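Local coordinates for putative isomerase (Sinorhizobium meliloti, PDB 2PPG), which is of unknown function but belongs to the enolase superfamily, pairing a mandelate racemase-like N-terminal domain with a TIM-barrel-type C-terminal domain, at residues Ala229-Lys232 / Ala233-Pro236; Asp166-Ala169 / Lys170-Glu173; Ile298-Phe301 / Met302-Gly305; Val144-Leu148 / Gly149-Arg153. All blocks are in the same frame, centred on the assembly; numbering follows the deposited sequence.

From the N terminus the chain meets contact 4 first, in the loop after helix 119-140 that leads to strand 155-161. Contact 2 follows at the start of helix 168-180, contact 1 near the end of helix 224-234, and contact 3 within helix 293-310. Each is one continuous stretch that closes only a turn, so the four run in series and none nests or crosses. Contacts 1 and 2 lie on the same side of the chain's centre, about 20 Å apart between centres. Contact 3, across the chain's centre from contact 2, touches contact 4 where Met302 CE meets Leu148 O at 3.6 Å, tying a barrel helix to the loop between helix 119-140 and strand 155-161.

Contact 1 (Ala229-Lys232 / Ala233-Pro236); sequences ALIK and AMEP
Ile231 and Lys232 meet Met234 and Glu235 in a local contact near the C-terminal end of helix 224-234, between side chains three to four residues apart. This helix links strands 213-217 and 241-243 in one of the beta-alpha-beta units of the enolase-type barrel. The backbone here is held unevenly. Met234 N donates to Ile231 O at 2.8 Å, reaching it from 56° out of the carbonyl plane, and Glu235 N adds a weak bond to the same oxygen at 3.0 Å. Ala233 N is likewise weakly bound to both Ala229 O and Leu230 O. Bonds from i to i+3 and from i to i+4 thus occur together, most of them weak. Side chains leave on different flanks. Met234, modelled as selenomethionine, bends at its last torsion (chi3 -74°) and folds its methyl CE back over the turn, 3.7 Å from Ile231 CA and 4.3 Å from Ile231 CG1. Its flank packs on Val197 and Met201 of helix 197-208. Glu235 runs back in an extended chain across Ile231, where its CD lies 3.8 Å from Ile231 CG2. The carboxylate is tied by OE2 to the hydroxyl of Thr263, and Lys232 NZ bonds to Ser260 O, so both polar ends are fastened to the end of helix 251-260 and the residues leading into strand 264-267. Between them the opposite charges approach without a salt bridge, Lys232 NZ standing 4.4 Å from Glu235 OE1. Closer in, the same Glu235 OE1 lies 3.3 Å from Lys232 CA and 3.6 Å from Lys232 CG.

Contact 2 (Asp166-Ala169 / Lys170-Glu173); sequences DTRA and KRAE
The guanidinium of Arg171 lies flat against the first turn of helix 168-180, one face turned to the backbone: Thr167 O stands 3.6 Å above its plane and Arg168 N 3.5 Å, both offset toward the rim. Asp166 O approaches obliquely, 3.6 Å from Arg171 NH1. The Arg168 guanidinium is turned 48° against that of Arg171, and each has its own acid, Asp195 for Arg168 and Glu200 for Arg171. A bend at chi3 (-71°) folds the Arg171 chain back toward the helix start, where NH1 also bonds to Glu165 O. Thr167 is the N-cap. Its OG1 sits between backbone N and carbonyl carbon (chi1 69°) and accepts from Lys170 N at 3.1 Å, while Thr167 O receives Arg171 N at 2.9 Å. Beside this cap Lys170 bends through its last two torsions and runs alongside Asp166, closing a salt bridge of 3.4 Å from NZ to OD2. Thr167 thus satisfies the amide of Lys170 at the exposed helix start, and the acids Asp166, Glu200 and Asp195 probably offset much of the basic charge gathered there.

Contact 3 (Ile298-Phe301 / Met302-Gly305); sequences ITQF and MRIG
Arg303 stretches back along Thr299, four residues earlier on helix 293-310, the two side chains running alongside each other in one direction. Its CB starts 3.5 Å from Gln300 O. CG then passes Thr299 O at 3.3 Å, and CD stays beside the same carbonyl at 3.7 Å. With chi2 and chi3 near 180°, the chain runs straight to NE, which meets Thr299 CG2 at 3.6 Å. This methyl, anti to the backbone N of its own residue, is left 3.4 Å above one face of the guanidinium, offset toward the rim. At the tip, NH1 forms a salt bridge with Asp105, and NH2 approaches Arg152 of another subunit, like charges that Asp105 probably helps offset. Thr299 OG1 turns from the arginine to Trp133. Underneath, helical bonds run from Met302 N to Ile298 O (2.8 Å) and from Gly305 N to Phe301 O (3.0 Å). This helix joins strands 288-289 and 314-315 of the barrel: Phe301 and Ile298 face helix 325-336, Ile304 faces Val274 and Met277 of helix 274-282, and Thr299 reaches helix 119-140 of the N-terminal part through Asp129 and Trp133.

Contact 4 (Val144-Leu148 / Gly149-Arg153); sequences VCKLL and GGQRR
Gly149 begins the return of the loop toward Cys145, its N 3.8 Å from Cys145 O. It takes a positive phi (121°), a conformation readily open to glycine. Gly150, also at a positive phi, brings its N within 3.0 Å of Cys145 O in a weak hydrogen bond. That oxygen also takes a weak bond from Leu148 N, so one carbonyl gathers two amides of the loop. Gln151 comes next and runs alongside the cysteine sulfur. Its CB stands 3.7 Å from Cys145 SG, and OE1 comes to 3.3 Å from the same sulfur, which chi1 of 60° sets between backbone N and carbonyl carbon. Lys146 crosses Gln151, with Lys146 CE 4.2 Å from Gln151 CB, and sends NZ on to Asp99 and Asp96 of another subunit. Gln151 N also bonds to this Asp99, while the extended side chain carries Gln151 NE2 to Arg153 O, a weak bond of 3.1 Å. Arg152 leaves the turn for a salt bridge with Asp105 of that same subunit, and Arg153 NH2 bonds to Leu337 O. The loop thus contacts another subunit as well as its own chain. It leads from helix 119-140 to strand 155-161, Cys145 resting on Ala335 and Ala336 of helix 325-336 and Leu148 on Trp133 of helix 119-140.

Contact 1 (Ala229-Lys232 / Ala233-Pro236)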
loop_
_atom_site.group_PDB
_atom_site.type_symbol
_atom_site.label_atom_id
_atom_site.label_comp_id
_atom_site.label_asym_id
_atom_site.label_seq_id
_atom_site.Cartn_x
_atom_site.Cartn_y
_atom_site.Cartn_z
ATOM N N ALA A 229 11.562 12.784 20.090
ATOM C CA ALA A 229 12.599 13.650 20.660
ATOM C C ALA A 229 13.112 13.123 22.011
ATOM O O ALA A 229 14.325 13.050 22.245
ATOM C CB ALA A 229 12.089 15.099 20.806
ATOM N N LEU A 230 12.171 12.753 22.881
ATOM C CA LEU A 230 12.467 12.261 24.222
ATOM C C LEU A 230 13.266 10.966 24.201
ATOM O O LEU A 230 14.301 10.868 24.846
ATOM C CB LEU A 230 11.167 12.085 25.012
ATOM C CG LEU A 230 10.466 13.415 25.348
ATOM C CD1 LEU A 230 8.989 13.207 25.755
ATOM C CD2 LEU A 230 11.241 14.209 26.418
ATOM N N ILE A 231 12.788 9.978 23.453
ATOM C CA ILE A 231 13.518 8.736 23.273
ATOM C C ILE A 231 14.947 8.984 22.793
ATOM O O ILE A 231 15.900 8.519 23.417
ATOM C CB ILE A 231 12.797 7.797 22.301
ATOM C CG1 ILE A 231 11.458 7.379 22.895
ATOM C CG2 ILE A 231 13.662 6.580 21.988
ATOM C CD1 ILE A 231 10.502 6.772 21.892
ATOM N N LYS A 232 15.087 9.727 21.697
ATOM C CA LYS A 232 16.391 10.005 21.106
ATOM C C LYS A 232 17.319 10.730 22.068
ATOM O O LYS A 232 18.535 10.670 21.914
ATOM C CB LYS A 232 16.252 10.814 19.812
ATOM C CG LYS A 232 15.844 9.985 18.594
ATOM C CD LYS A 232 16.259 10.666 17.298
ATOM C CE LYS A 232 15.800 9.889 16.062
ATOM N NZ LYS A 232 16.304 8.492 16.013
ATOM N N ALA A 233 16.744 11.402 23.061
ATOM C CA ALA A 233 17.540 12.113 24.050
ATOM C C ALA A 233 18.104 11.133 25.077
ATOM O O ALA A 233 19.157 11.375 25.669
ATOM C CB ALA A 233 16.704 13.177 24.730
HETATM N N MSE A 234 17.389 10.027 25.266
HETATM C CA MSE A 234 17.718 9.013 26.256
HETATM C C MSE A 234 18.616 7.919 25.691
HETATM O O MSE A 234 19.291 7.227 26.446
HETATM C CB MSE A 234 16.436 8.357 26.776
HETATM C CG MSE A 234 15.649 9.181 27.764
HETATM SE SE MSE A 234 14.060 8.229 28.436
HETATM C CE MSE A 234 12.933 8.361 26.862
ATOM N N GLU A 235 18.608 7.758 24.373
ATOM C CA GLU A 235 19.314 6.657 23.709
ATOM C C GLU A 235 20.841 6.624 23.862
ATOM O O GLU A 235 21.410 5.545 23.985
ATOM C CB GLU A 235 18.906 6.545 22.229
ATOM C CG GLU A 235 17.649 5.702 22.009
ATOM C CD GLU A 235 17.070 5.798 20.592
ATOM O OE1 GLU A 235 16.992 6.908 20.037
ATOM O OE2 GLU A 235 16.665 4.760 20.029
ATOM N N PRO A 236 21.518 7.786 23.845
ATOM C CA PRO A 236 22.959 7.720 24.116
ATOM C C PRO A 236 23.301 7.038 25.451
ATOM O O PRO A 236 24.391 6.478 25.596
ATOM C CB PRO A 236 23.392 9.198 24.130
ATOM C CG PRO A 236 22.128 10.001 24.195
ATOM C CD PRO A 236 21.078 9.163 23.552
#

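Contact 2 (Asp166-Ala169 / Lys170-Glu173)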
loop_
_atom_site.group_PDB
_atom_site.type_symbol
_atom_site.label_atom_id
_atom_site.label_comp_id
_atom_site.label_asym_id
_atom_site.label_seq_id
_atom_site.Cartn_x
_atom_site.Cartn_y
_atom_site.Cartn_z
ATOM N N ASP A 166 12.249 11.436 46.320
ATOM C CA ASP A 166 12.060 12.853 45.961
ATOM C C ASP A 166 13.070 13.426 44.960
ATOM O O ASP A 166 12.740 14.332 44.196
ATOM C CB ASP A 166 12.063 13.736 47.216
ATOM C CG ASP A 166 11.065 13.279 48.270
ATOM O OD1 ASP A 166 9.959 12.808 47.916
ATOM O OD2 ASP A 166 11.392 13.409 49.469
ATOM N N THR A 167 14.300 12.928 44.981
ATOM C CA THR A 167 15.328 13.467 44.095
ATOM C C THR A 167 15.876 12.410 43.141
ATOM O O THR A 167 15.803 11.200 43.406
ATOM C CB THR A 167 16.515 14.117 44.877
ATOM O OG1 THR A 167 17.271 13.104 45.551
ATOM C CG2 THR A 167 16.022 15.138 45.907
ATOM N N ARG A 168 16.428 12.890 42.032
ATOM C CA ARG A 168 17.117 12.055 41.056
ATOM C C ARG A 168 18.116 11.106 41.736
ATOM O O ARG A 168 18.033 9.884 41.570
ATOM C CB ARG A 168 17.832 12.949 40.045
ATOM C CG ARG A 168 17.844 12.409 38.647
ATOM C CD ARG A 168 17.767 13.520 37.634
ATOM N NE ARG A 168 18.728 14.579 37.920
ATOM C CZ ARG A 168 19.986 14.592 37.479
ATOM N NH1 ARG A 168 20.454 13.592 36.731
ATOM N NH2 ARG A 168 20.781 15.608 37.791
ATOM N N ALA A 169 19.029 11.680 42.519
ATOM C CA ALA A 169 20.064 10.939 43.240
ATOM C C ALA A 169 19.506 9.945 44.272
ATOM O O ALA A 169 20.048 8.848 44.450
ATOM C CB ALA A 169 21.029 11.914 43.911
ATOM N N LYS A 170 18.432 10.329 44.957
ATOM C CA LYS A 170 17.777 9.419 45.887
ATOM C C LYS A 170 17.143 8.227 45.151
ATOM O O LYS A 170 17.150 7.098 45.666
ATOM C CB LYS A 170 16.764 10.154 46.781
ATOM C CG LYS A 170 17.404 10.772 48.042
ATOM C CD LYS A 170 16.412 10.998 49.210
ATOM C CE LYS A 170 16.100 12.488 49.481
ATOM N NZ LYS A 170 14.730 12.907 49.051
ATOM N N ARG A 171 16.626 8.465 43.945
ATOM C CA ARG A 171 16.038 7.383 43.154
ATOM C C ARG A 171 17.111 6.433 42.607
ATOM O O ARG A 171 16.938 5.202 42.597
ATOM C CB ARG A 171 15.178 7.943 42.023
ATOM C CG ARG A 171 13.944 8.698 42.501
ATOM C CD ARG A 171 13.013 9.006 41.354
ATOM N NE ARG A 171 13.533 10.027 40.459
ATOM C CZ ARG A 171 13.299 11.327 40.601
ATOM N NH1 ARG A 171 12.567 11.767 41.622
ATOM N NH2 ARG A 171 13.805 12.192 39.731
ATOM N N ALA A 172 18.225 7.012 42.164
ATOM C CA ALA A 172 19.366 6.233 41.687
ATOM C C ALA A 172 19.858 5.334 42.794
ATOM O O ALA A 172 20.181 4.167 42.561
ATOM C CB ALA A 172 20.480 7.151 41.226
ATOM N N GLU A 173 19.905 5.879 44.006
ATOM C CA GLU A 173 20.342 5.097 45.156
ATOM C C GLU A 173 19.403 3.937 45.429
ATOM O O GLU A 173 19.854 2.841 45.764
ATOM C CB GLU A 173 20.518 5.967 46.403
ATOM C CG GLU A 173 21.918 6.526 46.541
ATOM C CD GLU A 173 22.989 5.445 46.442
ATOM O OE1 GLU A 173 22.917 4.463 47.219
ATOM O OE2 GLU A 173 23.913 5.587 45.604
#

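Contact 3 (Ile298-Phe301 / Met302-Gly305)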
loop_
_atom_site.group_PDB
_atom_site.type_symbol
_atom_site.label_atom_id
_atom_site.label_comp_id
_atom_site.label_asym_id
_atom_site.label_seq_id
_atom_site.Cartn_x
_atom_site.Cartn_y
_atom_site.Cartn_z
ATOM N N ILE A 298 -6.970 -15.001 32.326
ATOM C CA ILE A 298 -6.074 -15.974 31.705
ATOM C C ILE A 298 -6.374 -16.222 30.227
ATOM O O ILE A 298 -5.465 -16.178 29.384
ATOM C CB ILE A 298 -6.040 -17.269 32.524
ATOM C CG1 ILE A 298 -5.096 -17.070 33.715
ATOM C CG2 ILE A 298 -5.657 -18.468 31.649
ATOM C CD1 ILE A 298 -5.342 -17.942 34.924
ATOM N N THR A 299 -7.648 -16.425 29.908
ATOM C CA THR A 299 -8.054 -16.757 28.542
ATOM C C THR A 299 -7.564 -15.713 27.547
ATOM O O THR A 299 -7.005 -16.043 26.503
ATOM C CB THR A 299 -9.588 -16.888 28.417
ATOM O OG1 THR A 299 -10.042 -17.991 29.217
ATOM C CG2 THR A 299 -9.990 -17.120 26.971
ATOM N N GLN A 300 -7.761 -14.451 27.886
ATOM C CA GLN A 300 -7.469 -13.381 26.964
ATOM C C GLN A 300 -5.955 -13.192 26.929
ATOM O O GLN A 300 -5.359 -13.020 25.865
ATOM C CB GLN A 300 -8.182 -12.135 27.448
ATOM C CG GLN A 300 -8.702 -11.248 26.379
ATOM C CD GLN A 300 -9.653 -11.930 25.418
ATOM O OE1 GLN A 300 -10.784 -12.279 25.769
ATOM N NE2 GLN A 300 -9.209 -12.088 24.184
ATOM N N PHE A 301 -5.347 -13.274 28.108
ATOM C CA PHE A 301 -3.906 -13.167 28.295
ATOM C C PHE A 301 -3.178 -14.166 27.397
ATOM O O PHE A 301 -2.198 -13.815 26.739
ATOM C CB PHE A 301 -3.585 -13.432 29.778
ATOM C CG PHE A 301 -2.192 -13.033 30.211
ATOM C CD1 PHE A 301 -1.964 -11.802 30.804
ATOM C CD2 PHE A 301 -1.122 -13.926 30.097
ATOM C CE1 PHE A 301 -0.668 -11.444 31.238
ATOM C CE2 PHE A 301 0.172 -13.575 30.528
ATOM C CZ PHE A 301 0.397 -12.335 31.094
HETATM N N MSE A 302 -3.664 -15.400 27.363
HETATM C CA MSE A 302 -3.035 -16.438 26.543
HETATM C C MSE A 302 -3.279 -16.213 25.050
HETATM O O MSE A 302 -2.408 -16.505 24.224
HETATM C CB MSE A 302 -3.500 -17.838 26.964
HETATM C CG MSE A 302 -3.046 -18.249 28.364
HETATM SE SE MSE A 302 -1.085 -18.404 28.562
HETATM C CE MSE A 302 -0.810 -19.956 27.397
ATOM N N ARG A 303 -4.450 -15.677 24.706
ATOM C CA ARG A 303 -4.723 -15.303 23.309
ATOM C C ARG A 303 -3.737 -14.229 22.824
ATOM O O ARG A 303 -3.253 -14.291 21.702
ATOM C CB ARG A 303 -6.196 -14.897 23.091
ATOM C CG ARG A 303 -7.169 -16.102 23.171
ATOM C CD ARG A 303 -8.686 -15.740 23.186
ATOM N NE ARG A 303 -9.495 -16.944 23.436
ATOM C CZ ARG A 303 -10.831 -17.008 23.484
ATOM N NH1 ARG A 303 -11.577 -15.930 23.303
ATOM N NH2 ARG A 303 -11.433 -18.171 23.716
ATOM N N ILE A 304 -3.417 -13.279 23.691
ATOM C CA ILE A 304 -2.476 -12.218 23.364
ATOM C C ILE A 304 -1.052 -12.750 23.270
ATOM O O ILE A 304 -0.318 -12.403 22.349
ATOM C CB ILE A 304 -2.557 -11.084 24.388
ATOM C CG1 ILE A 304 -3.876 -10.341 24.207
ATOM C CG2 ILE A 304 -1.356 -10.142 24.258
ATOM C CD1 ILE A 304 -3.950 -9.017 24.910
ATOM N N GLY A 305 -0.679 -13.609 24.213
ATOM C CA GLY A 305 0.605 -14.306 24.159
ATOM C C GLY A 305 0.775 -15.145 22.905
ATOM O O GLY A 305 1.815 -15.096 22.261
#

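Contact 4 (Val144-Leu148 / Gly149-Arg153)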
loop_
_atom_site.group_PDB
_atom_site.type_symbol
_atom_site.label_atom_id
_atom_site.label_comp_id
_atom_site.label_asym_id
_atom_site.label_seq_id
_atom_site.Cartn_x
_atom_site.Cartn_y
_atom_site.Cartn_z
ATOM N N VAL A 144 -1.782 -24.196 36.962
ATOM C CA VAL A 144 -2.539 -23.725 35.807
ATOM C C VAL A 144 -1.748 -23.892 34.494
ATOM O O VAL A 144 -2.309 -24.301 33.478
ATOM C CB VAL A 144 -3.051 -22.283 36.038
ATOM C CG1 VAL A 144 -3.202 -21.516 34.733
ATOM C CG2 VAL A 144 -4.384 -22.314 36.827
ATOM N N CYS A 145 -0.440 -23.638 34.538
ATOM C CA CYS A 145 0.403 -23.709 33.351
ATOM C C CYS A 145 0.438 -25.099 32.706
ATOM O O CYS A 145 0.819 -25.236 31.542
ATOM C CB CYS A 145 1.821 -23.264 33.685
ATOM S SG CYS A 145 2.590 -24.282 34.933
ATOM N N LYS A 146 0.043 -26.132 33.450
ATOM C CA LYS A 146 0.007 -27.470 32.881
ATOM C C LYS A 146 -1.360 -27.807 32.290
ATOM O O LYS A 146 -1.652 -28.955 31.993
ATOM C CB LYS A 146 0.486 -28.509 33.890
ATOM C CG LYS A 146 1.953 -28.336 34.223
ATOM C CD LYS A 146 2.566 -29.551 34.834
ATOM C CE LYS A 146 4.083 -29.426 34.834
ATOM N NZ LYS A 146 4.660 -29.989 33.596
ATOM N N LEU A 147 -2.186 -26.781 32.116
ATOM C CA LEU A 147 -3.444 -26.887 31.385
ATOM C C LEU A 147 -3.401 -25.870 30.237
ATOM O O LEU A 147 -4.334 -25.769 29.436
ATOM C CB LEU A 147 -4.613 -26.547 32.298
ATOM C CG LEU A 147 -4.785 -27.298 33.621
ATOM C CD1 LEU A 147 -5.751 -26.551 34.535
ATOM C CD2 LEU A 147 -5.295 -28.702 33.363
ATOM N N LEU A 148 -2.313 -25.106 30.175
ATOM C CA LEU A 148 -2.184 -24.056 29.176
ATOM C C LEU A 148 -1.154 -24.431 28.140
ATOM O O LEU A 148 -0.737 -23.585 27.365
ATOM C CB LEU A 148 -1.764 -22.738 29.823
ATOM C CG LEU A 148 -2.783 -22.078 30.745
ATOM C CD1 LEU A 148 -2.199 -20.821 31.343
ATOM C CD2 LEU A 148 -4.078 -21.787 29.972
ATOM N N GLY A 149 -0.721 -25.686 28.146
ATOM C CA GLY A 149 0.207 -26.151 27.138
ATOM C C GLY A 149 1.512 -26.688 27.686
ATOM O O GLY A 149 2.168 -27.508 27.044
ATOM N N GLY A 150 1.897 -26.221 28.871
ATOM C CA GLY A 150 3.094 -26.729 29.522
ATOM C C GLY A 150 3.836 -25.719 30.374
ATOM O O GLY A 150 3.703 -24.507 30.194
ATOM N N GLN A 151 4.634 -26.219 31.309
ATOM C CA GLN A 151 5.511 -25.334 32.045
ATOM C C GLN A 151 6.867 -25.260 31.353
ATOM O O GLN A 151 7.627 -26.224 31.334
ATOM C CB GLN A 151 5.663 -25.790 33.485
ATOM C CG GLN A 151 6.542 -24.873 34.283
ATOM C CD GLN A 151 6.316 -24.998 35.768
ATOM O OE1 GLN A 151 5.312 -25.557 36.214
ATOM N NE2 GLN A 151 7.247 -24.469 36.551
ATOM N N ARG A 152 7.166 -24.108 30.782
ATOM C CA ARG A 152 8.392 -23.955 30.033
ATOM C C ARG A 152 9.542 -23.485 30.928
ATOM O O ARG A 152 10.694 -23.446 30.503
ATOM C CB ARG A 152 8.166 -22.983 28.862
ATOM C CG ARG A 152 7.236 -23.553 27.791
ATOM C CD ARG A 152 6.741 -22.515 26.782
ATOM N NE ARG A 152 5.529 -22.978 26.100
ATOM C CZ ARG A 152 5.462 -23.286 24.808
ATOM N NH1 ARG A 152 6.539 -23.167 24.040
ATOM N NH2 ARG A 152 4.318 -23.703 24.275
ATOM N N ARG A 153 9.228 -23.201 32.188
ATOM C CA ARG A 153 9.993 -22.238 32.951
ATOM C C ARG A 153 9.494 -22.272 34.403
ATOM O O ARG A 153 8.284 -22.221 34.635
ATOM C CB ARG A 153 9.617 -20.884 32.342
ATOM C CG ARG A 153 10.633 -19.791 32.331
ATOM C CD ARG A 153 10.009 -18.539 31.715
ATOM N NE ARG A 153 10.069 -18.559 30.256
ATOM C CZ ARG A 153 9.039 -18.820 29.447
ATOM N NH1 ARG A 153 7.841 -19.087 29.944
ATOM N NH2 ARG A 153 9.213 -18.816 28.134
#